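Local coordinates for Two-component system sensor histidine kinase (Bacteroides thetaiotaomicron, PDB 3OTT), which is probably a saccharide-sensing histidine kinase and transcription regulator, represented here by its extracellular beta-propeller and beta-sandwich region, at residues Ser557-Leu562 with Thr575-Trp580. Residues are numbered along the deposited sequence; the frame is centred on the assembly and turned at random.
Sequences SNNEIL and TTNGLW
Asn559 and Thr575 meet at about a right angle, and the threonine shows how one hydroxyl can order a turn. Its CB lies 3.1 Å from Glu560 O. The methyl CG2 has that same oxygen as its nearest neighbour, at 3.7 Å, with Asn559 ND2 a little farther off, and on the face shared with Ile561 it approaches that residue's CG1. OG1 sits between the backbone N and the carbonyl carbon (chi1 69°), 3.6 Å from Asn559 OD1, and from there serves two bonds: it accepts from Asn577 N, forming an ST turn, and donates to Gly578 O at 2.7 Å. Thr575 N reaches that same oxygen from the opposite face of its carbonyl plane. This is the type I hairpin turn joining strands 570-575 and 578-583, the second and third strands of a four-stranded antiparallel propeller blade; strand 561-567 is the first. Replacing Thr575 with a valine would probably leave Asn577 N without its side-chain acceptor and Gly578 O without one of its two donors. Next along, Thr576 N donates to Glu560 O (3.1 Å), in the carbonyl plane, while its OG1 rests 3.7 Å from Glu560 CB. Asn559 extends OD1 to 3.5 Å from Asn577 CB; its buried ND2 has no polar partner.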
ATOM      1  N   SER B 557     -18.044  15.381 -32.844  1.00 65.93           N
ATOM      2  CA  SER B 557     -18.967  14.413 -33.455  1.00 64.46           C
ATOM      3  C   SER B 557     -18.490  12.970 -33.174  1.00 62.91           C
ATOM      4  O   SER B 557     -19.298  12.064 -32.893  1.00 61.74           O
ATOM      5  CB  SER B 557     -19.073  14.693 -34.966  1.00 65.45           C
ATOM      6  OG  SER B 557     -19.290  13.521 -35.735  1.00 65.04           O
ATOM      7  N   ASN B 558     -17.170  12.775 -33.241  1.00 61.95           N
ATOM      8  CA  ASN B 558     -16.545  11.477 -32.973  1.00 59.88           C
ATOM      9  C   ASN B 558     -16.036  11.526 -31.523  1.00 57.93           C
ATOM     10  O   ASN B 558     -14.854  11.827 -31.269  1.00 59.07           O
ATOM     11  CB  ASN B 558     -15.430  11.186 -34.013  1.00 61.24           C
ATOM     12  CG  ASN B 558     -15.939  11.279 -35.509  1.00 63.43           C
ATOM     13  OD1 ASN B 558     -16.860  10.538 -35.923  1.00 64.15           O
ATOM     14  ND2 ASN B 558     -15.323  12.182 -36.303  1.00 63.57           N
ATOM     15  N   ASN B 559     -16.974  11.283 -30.591  1.00 54.21           N
ATOM     16  CA  ASN B 559     -16.796  11.440 -29.142  1.00 50.24           C
ATOM     17  C   ASN B 559     -17.410  10.231 -28.439  1.00 46.02           C
ATOM     18  O   ASN B 559     -18.617  10.117 -28.336  1.00 46.01           O
ATOM     19  CB  ASN B 559     -17.468  12.737 -28.670  1.00 51.24           C
ATOM     20  CG  ASN B 559     -17.629  12.801 -27.158  1.00 51.78           C
ATOM     21  OD1 ASN B 559     -16.733  12.382 -26.423  1.00 54.70           O
ATOM     22  ND2 ASN B 559     -18.771  13.324 -26.683  1.00 49.12           N
ATOM     23  N   GLU B 560     -16.566   9.338 -27.955  1.00 41.86           N
ATOM     24  CA  GLU B 560     -16.969   8.012 -27.557  1.00 38.17           C
ATOM     25  C   GLU B 560     -17.752   7.925 -26.254  1.00 34.45           C
ATOM     26  O   GLU B 560     -17.408   8.520 -25.257  1.00 33.64           O
ATOM     27  CB  GLU B 560     -15.747   7.128 -27.415  1.00 39.54           C
ATOM     28  CG  GLU B 560     -14.696   7.210 -28.551  1.00 46.06           C
ATOM     29  CD  GLU B 560     -13.440   6.380 -28.224  1.00 52.74           C
ATOM     30  OE1 GLU B 560     -13.486   5.592 -27.231  1.00 53.31           O
ATOM     31  OE2 GLU B 560     -12.421   6.516 -28.959  1.00 55.78           O
ATOM     32  N   ILE B 561     -18.789   7.124 -26.269  1.00 30.94           N
ATOM     33  CA  ILE B 561     -19.570   6.856 -25.057  1.00 29.15           C
ATOM     34  C   ILE B 561     -18.957   5.682 -24.292  1.00 27.05           C
ATOM     35  O   ILE B 561     -18.755   4.609 -24.873  1.00 25.27           O
ATOM     36  CB  ILE B 561     -21.042   6.551 -25.402  1.00 29.02           C
ATOM     37  CG1 ILE B 561     -21.712   7.811 -25.996  1.00 29.60           C
ATOM     38  CG2 ILE B 561     -21.757   6.078 -24.201  1.00 27.66           C
ATOM     39  CD1 ILE B 561     -23.200   7.714 -26.125  1.00 29.81           C
ATOM     40  N   LEU B 562     -18.652   5.901 -23.013  1.00 25.54           N
ATOM     41  CA  LEU B 562     -17.975   4.883 -22.193  1.00 25.85           C
ATOM     42  C   LEU B 562     -18.976   4.056 -21.337  1.00 25.79           C
ATOM     43  O   LEU B 562     -18.810   2.848 -21.185  1.00 26.10           O
ATOM     44  CB  LEU B 562     -16.843   5.490 -21.333  1.00 25.61           C
ATOM     45  CG  LEU B 562     -15.603   6.265 -21.876  1.00 27.67           C
ATOM     46  CD1 LEU B 562     -14.624   6.715 -20.704  1.00 25.34           C
ATOM     47  CD2 LEU B 562     -14.799   5.539 -23.010  1.00 23.85           C
ATOM     48  N   THR B 575     -18.539   9.905 -21.218  1.00 24.58           N
ATOM     49  CA  THR B 575     -17.855   9.860 -22.486  1.00 26.06           C
ATOM     50  C   THR B 575     -16.401  10.269 -22.240  1.00 27.85           C
ATOM     51  O   THR B 575     -16.049  10.773 -21.172  1.00 27.13           O
ATOM     52  CB  THR B 575     -18.350  10.938 -23.489  1.00 26.17           C
ATOM     53  OG1 THR B 575     -17.952  12.242 -23.011  1.00 28.27           O
ATOM     54  CG2 THR B 575     -19.850  10.908 -23.710  1.00 26.76           C
ATOM     55  N   THR B 576     -15.604  10.112 -23.287  1.00 29.24           N
ATOM     56  CA  THR B 576     -14.232  10.562 -23.355  1.00 32.39           C
ATOM     57  C   THR B 576     -14.069  12.051 -23.062  1.00 34.08           C
ATOM     58  O   THR B 576     -13.032  12.481 -22.558  1.00 34.51           O
ATOM     59  CB  THR B 576     -13.717  10.324 -24.784  1.00 33.16           C
ATOM     60  OG1 THR B 576     -13.600   8.914 -24.983  1.00 34.30           O
ATOM     61  CG2 THR B 576     -12.339  11.001 -24.995  1.00 35.64           C
ATOM     62  N   ASN B 577     -15.081  12.842 -23.412  1.00 35.77           N
ATOM     63  CA  ASN B 577     -14.988  14.279 -23.218  1.00 38.25           C
ATOM     64  C   ASN B 577     -15.788  14.822 -22.007  1.00 37.71           C
ATOM     65  O   ASN B 577     -15.925  16.028 -21.817  1.00 38.94           O
ATOM     66  CB  ASN B 577     -15.287  15.012 -24.545  1.00 40.02           C
ATOM     67  CG  ASN B 577     -14.019  15.139 -25.459  1.00 43.78           C
ATOM     68  OD1 ASN B 577     -13.345  14.145 -25.782  1.00 44.38           O
ATOM     69  ND2 ASN B 577     -13.691  16.382 -25.844  1.00 49.94           N
ATOM     70  N   GLY B 578     -16.317  13.918 -21.194  1.00 35.57           N
ATOM     71  CA  GLY B 578     -17.031  14.307 -19.990  1.00 33.81           C
ATOM     72  C   GLY B 578     -18.374  13.620 -19.769  1.00 32.05           C
ATOM     73  O   GLY B 578     -18.712  12.611 -20.407  1.00 31.30           O
ATOM     74  N   LEU B 579     -19.127  14.203 -18.858  1.00 31.05           N
ATOM     75  CA  LEU B 579     -20.356  13.661 -18.377  1.00 31.34           C
ATOM     76  C   LEU B 579     -21.548  14.464 -18.913  1.00 30.89           C
ATOM     77  O   LEU B 579     -21.622  15.669 -18.746  1.00 31.57           O
ATOM     78  CB  LEU B 579     -20.338  13.710 -16.843  1.00 31.55           C
ATOM     79  CG  LEU B 579     -20.931  12.560 -16.029  1.00 34.35           C
ATOM     80  CD1 LEU B 579     -21.468  13.118 -14.652  1.00 36.42           C
ATOM     81  CD2 LEU B 579     -22.010  11.818 -16.710  1.00 32.44           C
ATOM     82  N   TRP B 580     -22.469  13.782 -19.576  1.00 29.86           N
ATOM     83  CA  TRP B 580     -23.739  14.402 -19.993  1.00 29.87           C
ATOM     84  C   TRP B 580     -24.929  13.770 -19.285  1.00 28.66           C
ATOM     85  O   TRP B 580     -24.983  12.563 -19.123  1.00 28.62           O
ATOM     86  CB  TRP B 580     -23.927  14.275 -21.517  1.00 29.41           C
ATOM     87  CG  TRP B 580     -22.838  14.974 -22.258  1.00 32.06           C
ATOM     88  CD1 TRP B 580     -21.520  14.595 -22.347  1.00 30.36           C
ATOM     89  CD2 TRP B 580     -22.947  16.217 -22.952  1.00 32.84           C
ATOM     90  NE1 TRP B 580     -20.813  15.524 -23.056  1.00 31.84           N
ATOM     91  CE2 TRP B 580     -21.666  16.524 -23.453  1.00 34.21           C
ATOM     92  CE3 TRP B 580     -24.007  17.096 -23.200  1.00 35.31           C
ATOM     93  CZ2 TRP B 580     -21.418  17.660 -24.208  1.00 36.52           C
ATOM     94  CZ3 TRP B 580     -23.776  18.226 -23.941  1.00 37.80           C
ATOM     95  CH2 TRP B 580     -22.483  18.502 -24.445  1.00 40.61           C
TER